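Local coordinates for trehalose synthase regulatory protein (PDB 5HUS) that probably acts as a regulatory subunit of the trehalose synthase complex, its C-terminal domain having the HAD-type fold of trehalose-phosphatases, at residues G55-L63 / N298-S306. Sequence-based numbering, arbitrary orientation.
Sequences GLVRLLSDL and NELLCILNS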
loop_
_atom_site.group_PDB
_atom_site.type_symbol
_atom_site.label_atom_id
_atom_site.label_comp_id
_atom_site.label_asym_id
_atom_site.label_seq_id
_atom_site.Cartn_x
_atom_site.Cartn_y
_atom_site.Cartn_z
ATOM N N GLY A 55 8.933 -11.057 -12.880
ATOM C CA GLY A 55 9.295 -11.994 -11.835
ATOM C C GLY A 55 8.148 -12.259 -10.878
ATOM O O GLY A 55 7.900 -13.398 -10.488
ATOM N N LEU A 56 7.449 -11.194 -10.502
ATOM C CA LEU A 56 6.287 -11.287 -9.625
ATOM C C LEU A 56 5.203 -12.171 -10.224
ATOM O O LEU A 56 4.662 -13.047 -9.551
ATOM C CB LEU A 56 5.723 -9.889 -9.346
ATOM C CG LEU A 56 4.414 -9.836 -8.561
ATOM C CD1 LEU A 56 4.614 -10.430 -7.173
ATOM C CD2 LEU A 56 3.888 -8.408 -8.479
ATOM N N VAL A 57 4.894 -11.939 -11.497
ATOM C CA VAL A 57 3.845 -12.684 -12.181
ATOM C C VAL A 57 4.249 -14.143 -12.350
ATOM O O VAL A 57 3.458 -15.051 -12.091
ATOM C CB VAL A 57 3.529 -12.081 -13.564
ATOM C CG1 VAL A 57 2.452 -12.894 -14.264
ATOM C CG2 VAL A 57 3.100 -10.630 -13.433
ATOM N N ARG A 58 5.487 -14.358 -12.787
ATOM C CA ARG A 58 6.016 -15.710 -12.962
ATOM C C ARG A 58 5.958 -16.494 -11.660
ATOM O O ARG A 58 5.457 -17.620 -11.623
ATOM C CB ARG A 58 7.455 -15.661 -13.482
ATOM C CG ARG A 58 8.147 -17.018 -13.548
ATOM C CD ARG A 58 9.524 -16.936 -14.215
ATOM N NE ARG A 58 10.492 -16.168 -13.434
ATOM C CZ ARG A 58 10.850 -14.916 -13.706
ATOM N NH1 ARG A 58 10.327 -14.282 -14.747
ATOM N NH2 ARG A 58 11.739 -14.297 -12.938
ATOM N N LEU A 59 6.450 -15.887 -10.587
ATOM C CA LEU A 59 6.523 -16.574 -9.301
ATOM C C LEU A 59 5.152 -16.802 -8.670
ATOM O O LEU A 59 5.032 -17.578 -7.725
ATOM C CB LEU A 59 7.421 -15.799 -8.336
ATOM C CG LEU A 59 8.923 -15.912 -8.609
ATOM C CD1 LEU A 59 9.707 -15.089 -7.602
ATOM C CD2 LEU A 59 9.372 -17.369 -8.583
ATOM N N LEU A 60 4.124 -16.142 -9.199
ATOM C CA LEU A 60 2.755 -16.332 -8.720
ATOM C C LEU A 60 1.825 -16.834 -9.822
ATOM O O LEU A 60 0.618 -16.606 -9.762
ATOM C CB LEU A 60 2.193 -15.024 -8.151
ATOM C CG LEU A 60 2.864 -14.415 -6.920
ATOM C CD1 LEU A 60 2.225 -13.072 -6.574
ATOM C CD2 LEU A 60 2.774 -15.365 -5.743
ATOM N N SER A 61 2.374 -17.518 -10.823
ATOM C CA SER A 61 1.581 -17.898 -11.993
ATOM C C SER A 61 0.452 -18.868 -11.643
ATOM O O SER A 61 -0.650 -18.768 -12.183
ATOM C CB SER A 61 2.476 -18.503 -13.080
ATOM O OG SER A 61 3.296 -19.534 -12.563
ATOM N N ASP A 62 0.720 -19.797 -10.734
ATOM C CA ASP A 62 -0.300 -20.740 -10.301
ATOM C C ASP A 62 -1.357 -20.039 -9.452
ATOM O O ASP A 62 -2.554 -20.267 -9.619
ATOM C CB ASP A 62 0.334 -21.895 -9.524
ATOM C CG ASP A 62 1.334 -22.676 -10.360
ATOM O OD1 ASP A 62 1.162 -22.726 -11.595
ATOM O OD2 ASP A 62 2.295 -23.233 -9.785
ATOM N N LEU A 63 -0.904 -19.173 -8.552
ATOM C CA LEU A 63 -1.804 -18.453 -7.655
ATOM C C LEU A 63 -2.817 -17.595 -8.406
ATOM O O LEU A 63 -4.000 -17.588 -8.070
ATOM C CB LEU A 63 -1.008 -17.572 -6.692
ATOM C CG LEU A 63 -1.857 -16.674 -5.790
ATOM C CD1 LEU A 63 -2.769 -17.524 -4.911
ATOM C CD2 LEU A 63 -0.974 -15.764 -4.953
ATOM N N ASN A 298 11.284 -14.098 -2.303
ATOM C CA ASN A 298 11.135 -15.349 -3.033
ATOM C C ASN A 298 10.429 -16.393 -2.174
ATOM O O ASN A 298 9.602 -17.156 -2.668
ATOM C CB ASN A 298 12.495 -15.873 -3.509
ATOM C CG ASN A 298 13.079 -15.030 -4.628
ATOM O OD1 ASN A 298 12.937 -13.807 -4.635
ATOM N ND2 ASN A 298 13.731 -15.681 -5.585
ATOM N N GLU A 299 10.744 -16.405 -0.885
ATOM C CA GLU A 299 10.120 -17.343 0.031
ATOM C C GLU A 299 8.634 -17.036 0.175
ATOM O O GLU A 299 7.798 -17.945 0.183
ATOM C CB GLU A 299 10.799 -17.307 1.399
ATOM C CG GLU A 299 10.271 -18.380 2.345
ATOM C CD GLU A 299 10.883 -18.297 3.723
ATOM O OE1 GLU A 299 11.492 -17.253 4.044
ATOM O OE2 GLU A 299 10.753 -19.278 4.486
ATOM N N LEU A 300 8.315 -15.749 0.280
ATOM C CA LEU A 300 6.929 -15.310 0.367
ATOM C C LEU A 300 6.134 -15.772 -0.850
ATOM O O LEU A 300 5.075 -16.374 -0.711
ATOM C CB LEU A 300 6.857 -13.787 0.489
ATOM C CG LEU A 300 5.463 -13.161 0.419
ATOM C CD1 LEU A 300 4.643 -13.548 1.634
ATOM C CD2 LEU A 300 5.565 -11.642 0.298
ATOM N N LEU A 301 6.655 -15.488 -2.040
ATOM C CA LEU A 301 5.928 -15.788 -3.270
ATOM C C LEU A 301 5.820 -17.298 -3.510
ATOM O O LEU A 301 4.817 -17.781 -4.034
ATOM C CB LEU A 301 6.587 -15.093 -4.467
ATOM C CG LEU A 301 6.621 -13.563 -4.389
ATOM C CD1 LEU A 301 7.225 -12.942 -5.643
ATOM C CD2 LEU A 301 5.226 -13.009 -4.135
ATOM N N CYS A 302 6.845 -18.043 -3.116
ATOM C CA CYS A 302 6.819 -19.493 -3.286
ATOM C C CYS A 302 5.724 -20.130 -2.433
ATOM O O CYS A 302 5.052 -21.070 -2.864
ATOM C CB CYS A 302 8.182 -20.096 -2.952
ATOM S SG CYS A 302 9.401 -19.871 -4.271
ATOM N N ILE A 303 5.530 -19.600 -1.232
ATOM C CA ILE A 303 4.455 -20.068 -0.368
ATOM C C ILE A 303 3.091 -19.703 -0.956
ATOM O O ILE A 303 2.197 -20.544 -1.028
ATOM C CB ILE A 303 4.579 -19.486 1.052
ATOM C CG1 ILE A 303 5.806 -20.071 1.756
ATOM C CG2 ILE A 303 3.319 -19.778 1.856
ATOM C CD1 ILE A 303 6.173 -19.364 3.048
ATOM N N LEU A 304 2.940 -18.454 -1.394
ATOM C CA LEU A 304 1.671 -18.003 -1.964
ATOM C C LEU A 304 1.317 -18.723 -3.264
ATOM O O LEU A 304 0.151 -18.782 -3.648
ATOM C CB LEU A 304 1.698 -16.491 -2.221
ATOM C CG LEU A 304 1.876 -15.567 -1.021
ATOM C CD1 LEU A 304 1.899 -14.121 -1.514
ATOM C CD2 LEU A 304 0.774 -15.774 0.003
ATOM N N ASN A 305 2.320 -19.262 -3.947
ATOM C CA ASN A 305 2.065 -19.919 -5.222
ATOM C C ASN A 305 1.880 -21.424 -5.056
ATOM O O ASN A 305 1.562 -22.130 -6.013
ATOM C CB ASN A 305 3.201 -19.639 -6.210
ATOM C CG ASN A 305 2.833 -20.007 -7.630
ATOM O OD1 ASN A 305 1.923 -19.421 -8.215
ATOM N ND2 ASN A 305 3.534 -20.987 -8.192
ATOM N N SER A 306 2.076 -21.910 -3.836
ATOM C CA SER A 306 1.969 -23.347 -3.570
ATOM C C SER A 306 0.519 -23.819 -3.616
ATOM O O SER A 306 0.250 -25.021 -3.691
ATOM C CB SER A 306 2.585 -23.690 -2.216
ATOM O OG SER A 306 1.789 -23.203 -1.151
#
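Asn305, close to the C-terminus of the chain, reaches across to the start of helix 61-65 and binds two of its backbone N-H groups through one amide oxygen. With its CG anti to the backbone N (chi1 -166°), OD1 accepts a fairly straight bond from Leu63 N at 2.9 Å and a weak, bent one from Asp62 N at 2.8 Å. Asparagine suits the place because its other half is a donor: ND2 makes a weak bond to Asp62 OD2 at 3.0 Å, the amide and carboxylate planes lying only 17° apart. One sound bond, helped by two weak ones, probably limits the rotation of the amide.

Leu59 meets both parts of the contact: its carbonyl O packs against Asn305 CB at 3.1 Å, and its side chain lies on Leu301, one helical turn earlier. There Leu59 CB and CD1 both touch Leu301 CD1, the latter at 3.8 Å. Leu56 CD1 touches both methyls of Leu301, whose CD2 lies 3.8 Å from Leu60 CD2; the branched leucine thereby serves three neighbours that it crosses at about right angles. Leu60 and Leu63 carry this apolar layer on to Leu304 CB.

Segments 55-59 and 298-304, whose axes run at 38° to each other, thus pack beside strand 20-26 of the central, mainly parallel sheet, as expected of a HAD-type fold. Leucines join them near the sheet; further out, Asn305 supplies an acceptor to first-turn N-H groups that lack one within their own helix.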